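Local atomic coordinates of kinetochore-associated protein NSL1 homolog (Homo sapiens, PDB entry 5LSI), a protein that forms part of the MIS12 complex, which is required for kinetochore formation and for normal chromosome alignment and segregation during mitosis. Residues 25-30 and 55-60. Sequence-based numbering, arbitrary orientation.
Sequences EMLQLC and WTFESA
Leu27 and Cys30 of helix 20-35 meet Phe57 and Glu58 of helix 46-62 in the apolar seam of an antiparallel helical hairpin, within the N-terminal part of NSL1. The two segments run at 144° with their axes 10.9 Å apart, a wide spacing that long side chains must bridge. Leu27 suits this task because its branched end serves two neighbours at once: CD2 packs obliquely against the Phe57 ring, 3.8 Å from CE2, while CD1 lies 4.0 Å from CG of Glu58. A glutamate fits here because its methylenes supply apolar surface; beyond CG the chain runs on extended, carrying the carboxylate past the methyl groups of Leu27. Were Leu27 cut back to an alanine, both methyl contacts would go, and a gap would probably open beside the ring of Phe57. Leu27 also touches Val61 and Gln62, continuing the seam along helix 46-62. A chain of another protein packs against Met26 and Leu29 on one helix and Thr56 and Ala60 on the other, so both helices contribute to the interface between the two proteins. Phe57 holds CG anti to its own N (chi1 170°), which sends the flat ring across towards helix 20-35. There the small side chain of Cys30 lets the far end of the ring pack on its CB, with Cys30 CB 3.7 Å from Phe57 CZ.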
ATOM      1  N   GLU B  25      -2.571   8.942   7.191  1.00 25.21           N
ATOM      2  CA  GLU B  25      -3.425   9.818   6.395  1.00 25.62           C
ATOM      3  C   GLU B  25      -3.391   9.429   4.923  1.00 26.12           C
ATOM      4  O   GLU B  25      -4.422   9.474   4.239  1.00 27.61           O
ATOM      5  CB  GLU B  25      -3.003  11.273   6.609  1.00 27.41           C
ATOM      6  CG  GLU B  25      -3.183  11.706   8.060  1.00 27.39           C
ATOM      7  CD  GLU B  25      -2.739  13.130   8.344  1.00 32.57           C
ATOM      8  OE1 GLU B  25      -1.840  13.642   7.645  1.00 34.19           O
ATOM      9  OE2 GLU B  25      -3.296  13.735   9.286  1.00 35.58           O
ATOM     10  N   MET B  26      -2.219   9.032   4.424  1.00 26.94           N
ATOM     11  CA  MET B  26      -2.119   8.497   3.069  1.00 26.32           C
ATOM     12  C   MET B  26      -2.975   7.245   2.899  1.00 25.30           C
ATOM     13  O   MET B  26      -3.655   7.083   1.878  1.00 24.93           O
ATOM     14  CB  MET B  26      -0.657   8.194   2.746  1.00 25.36           C
ATOM     15  CG  MET B  26      -0.451   7.318   1.524  1.00 31.40           C
ATOM     16  SD  MET B  26       1.210   6.613   1.472  1.00 47.97           S
ATOM     17  CE  MET B  26       1.192   5.555   2.917  1.00 32.56           C
ATOM     18  N   LEU B  27      -2.956   6.348   3.890  1.00 22.90           N
ATOM     19  CA  LEU B  27      -3.776   5.142   3.814  1.00 23.09           C
ATOM     20  C   LEU B  27      -5.262   5.477   3.824  1.00 25.69           C
ATOM     21  O   LEU B  27      -6.062   4.802   3.164  1.00 23.63           O
ATOM     22  CB  LEU B  27      -3.435   4.197   4.968  1.00 23.88           C
ATOM     23  CG  LEU B  27      -2.035   3.575   4.918  1.00 25.20           C
ATOM     24  CD1 LEU B  27      -1.803   2.664   6.113  1.00 28.00           C
ATOM     25  CD2 LEU B  27      -1.824   2.819   3.620  1.00 29.52           C
ATOM     26  N   GLN B  28      -5.656   6.512   4.571  1.00 23.71           N
ATOM     27  CA  GLN B  28      -7.058   6.922   4.562  1.00 25.85           C
ATOM     28  C   GLN B  28      -7.491   7.370   3.173  1.00 24.22           C
ATOM     29  O   GLN B  28      -8.591   7.031   2.718  1.00 22.69           O
ATOM     30  CB  GLN B  28      -7.295   8.037   5.582  1.00 20.55           C
ATOM     31  CG  GLN B  28      -7.158   7.582   7.023  1.00 22.15           C
ATOM     32  CD  GLN B  28      -7.387   8.701   8.019  1.00 27.21           C
ATOM     33  OE1 GLN B  28      -7.735   9.823   7.645  1.00 25.50           O
ATOM     34  NE2 GLN B  28      -7.204   8.397   9.297  1.00 22.19           N
ATOM     35  N   LEU B  29      -6.634   8.123   2.478  1.00 25.02           N
ATOM     36  CA  LEU B  29      -6.954   8.556   1.119  1.00 25.55           C
ATOM     37  C   LEU B  29      -7.083   7.365   0.178  1.00 28.49           C
ATOM     38  O   LEU B  29      -8.070   7.244  -0.560  1.00 29.13           O
ATOM     39  CB  LEU B  29      -5.885   9.528   0.614  1.00 27.06           C
ATOM     40  CG  LEU B  29      -5.848  10.908   1.278  1.00 27.07           C
ATOM     41  CD1 LEU B  29      -4.588  11.665   0.893  1.00 27.86           C
ATOM     42  CD2 LEU B  29      -7.083  11.709   0.905  1.00 24.69           C
ATOM     43  N   CYS B  30      -6.090   6.472   0.188  1.00 26.02           N
ATOM     44  CA  CYS B  30      -6.134   5.291  -0.666  1.00 27.14           C
ATOM     45  C   CYS B  30      -7.242   4.329  -0.271  1.00 27.93           C
ATOM     46  O   CYS B  30      -7.667   3.522  -1.103  1.00 27.49           O
ATOM     47  CB  CYS B  30      -4.792   4.562  -0.630  1.00 22.20           C
ATOM     48  SG  CYS B  30      -3.429   5.551  -1.266  1.00 28.39           S
ATOM     49  N   TRP B  55      -8.187  -3.971   5.873  1.00 22.93           N
ATOM     50  CA  TRP B  55      -7.194  -4.355   6.873  1.00 24.54           C
ATOM     51  C   TRP B  55      -6.004  -5.059   6.230  1.00 24.19           C
ATOM     52  O   TRP B  55      -4.858  -4.863   6.648  1.00 23.89           O
ATOM     53  CB  TRP B  55      -7.857  -5.239   7.933  1.00 27.67           C
ATOM     54  CG  TRP B  55      -6.905  -5.873   8.892  1.00 32.62           C
ATOM     55  CD1 TRP B  55      -5.999  -5.240   9.701  1.00 39.81           C
ATOM     56  CD2 TRP B  55      -6.764  -7.273   9.152  1.00 38.26           C
ATOM     57  NE1 TRP B  55      -5.300  -6.170  10.447  1.00 42.56           N
ATOM     58  CE2 TRP B  55      -5.752  -7.424  10.125  1.00 39.39           C
ATOM     59  CE3 TRP B  55      -7.396  -8.415   8.657  1.00 43.77           C
ATOM     60  CZ2 TRP B  55      -5.360  -8.676  10.609  1.00 49.87           C
ATOM     61  CZ3 TRP B  55      -7.007  -9.657   9.137  1.00 47.21           C
ATOM     62  CH2 TRP B  55      -6.001  -9.778  10.103  1.00 52.35           C
ATOM     63  N   THR B  56      -6.253  -5.884   5.210  1.00 23.72           N
ATOM     64  CA  THR B  56      -5.158  -6.484   4.455  1.00 25.03           C
ATOM     65  C   THR B  56      -4.340  -5.415   3.747  1.00 24.30           C
ATOM     66  O   THR B  56      -3.105  -5.470   3.739  1.00 21.36           O
ATOM     67  CB  THR B  56      -5.708  -7.489   3.441  1.00 27.25           C
ATOM     68  OG1 THR B  56      -6.409  -8.531   4.132  1.00 26.94           O
ATOM     69  CG2 THR B  56      -4.584  -8.094   2.627  1.00 28.55           C
ATOM     70  N   PHE B  57      -5.015  -4.428   3.156  1.00 23.34           N
ATOM     71  CA  PHE B  57      -4.314  -3.351   2.463  1.00 23.17           C
ATOM     72  C   PHE B  57      -3.430  -2.566   3.425  1.00 25.32           C
ATOM     73  O   PHE B  57      -2.241  -2.351   3.161  1.00 26.24           O
ATOM     74  CB  PHE B  57      -5.325  -2.430   1.778  1.00 22.71           C
ATOM     75  CG  PHE B  57      -4.725  -1.165   1.233  1.00 25.23           C
ATOM     76  CD1 PHE B  57      -3.896  -1.195   0.125  1.00 21.34           C
ATOM     77  CD2 PHE B  57      -5.000   0.059   1.826  1.00 22.32           C
ATOM     78  CE1 PHE B  57      -3.343  -0.030  -0.379  1.00 22.43           C
ATOM     79  CE2 PHE B  57      -4.455   1.230   1.326  1.00 22.59           C
ATOM     80  CZ  PHE B  57      -3.622   1.185   0.226  1.00 25.10           C
ATOM     81  N   GLU B  58      -3.992  -2.141   4.558  1.00 22.67           N
ATOM     82  CA  GLU B  58      -3.212  -1.361   5.515  1.00 25.87           C
ATOM     83  C   GLU B  58      -2.090  -2.187   6.129  1.00 22.71           C
ATOM     84  O   GLU B  58      -0.993  -1.670   6.369  1.00 26.13           O
ATOM     85  CB  GLU B  58      -4.130  -0.798   6.600  1.00 27.06           C
ATOM     86  CG  GLU B  58      -5.067   0.283   6.094  1.00 26.72           C
ATOM     87  CD  GLU B  58      -6.064   0.738   7.143  1.00 40.91           C
ATOM     88  OE1 GLU B  58      -6.273   0.000   8.134  1.00 39.84           O
ATOM     89  OE2 GLU B  58      -6.640   1.834   6.974  1.00 38.94           O
ATOM     90  N   SER B  59      -2.339  -3.472   6.390  1.00 20.34           N
ATOM     91  CA  SER B  59      -1.292  -4.327   6.947  1.00 25.31           C
ATOM     92  C   SER B  59      -0.130  -4.493   5.978  1.00 24.06           C
ATOM     93  O   SER B  59       1.034  -4.431   6.384  1.00 26.65           O
ATOM     94  CB  SER B  59      -1.863  -5.692   7.323  1.00 26.95           C
ATOM     95  OG  SER B  59      -2.780  -5.571   8.391  1.00 30.15           O
ATOM     96  N   ALA B  60      -0.423  -4.698   4.692  1.00 26.19           N
ATOM     97  CA  ALA B  60       0.648  -4.891   3.720  1.00 24.07           C
ATOM     98  C   ALA B  60       1.537  -3.660   3.630  1.00 26.06           C
ATOM     99  O   ALA B  60       2.760  -3.779   3.486  1.00 26.26           O
ATOM    100  CB  ALA B  60       0.064  -5.231   2.350  1.00 26.16           C
TER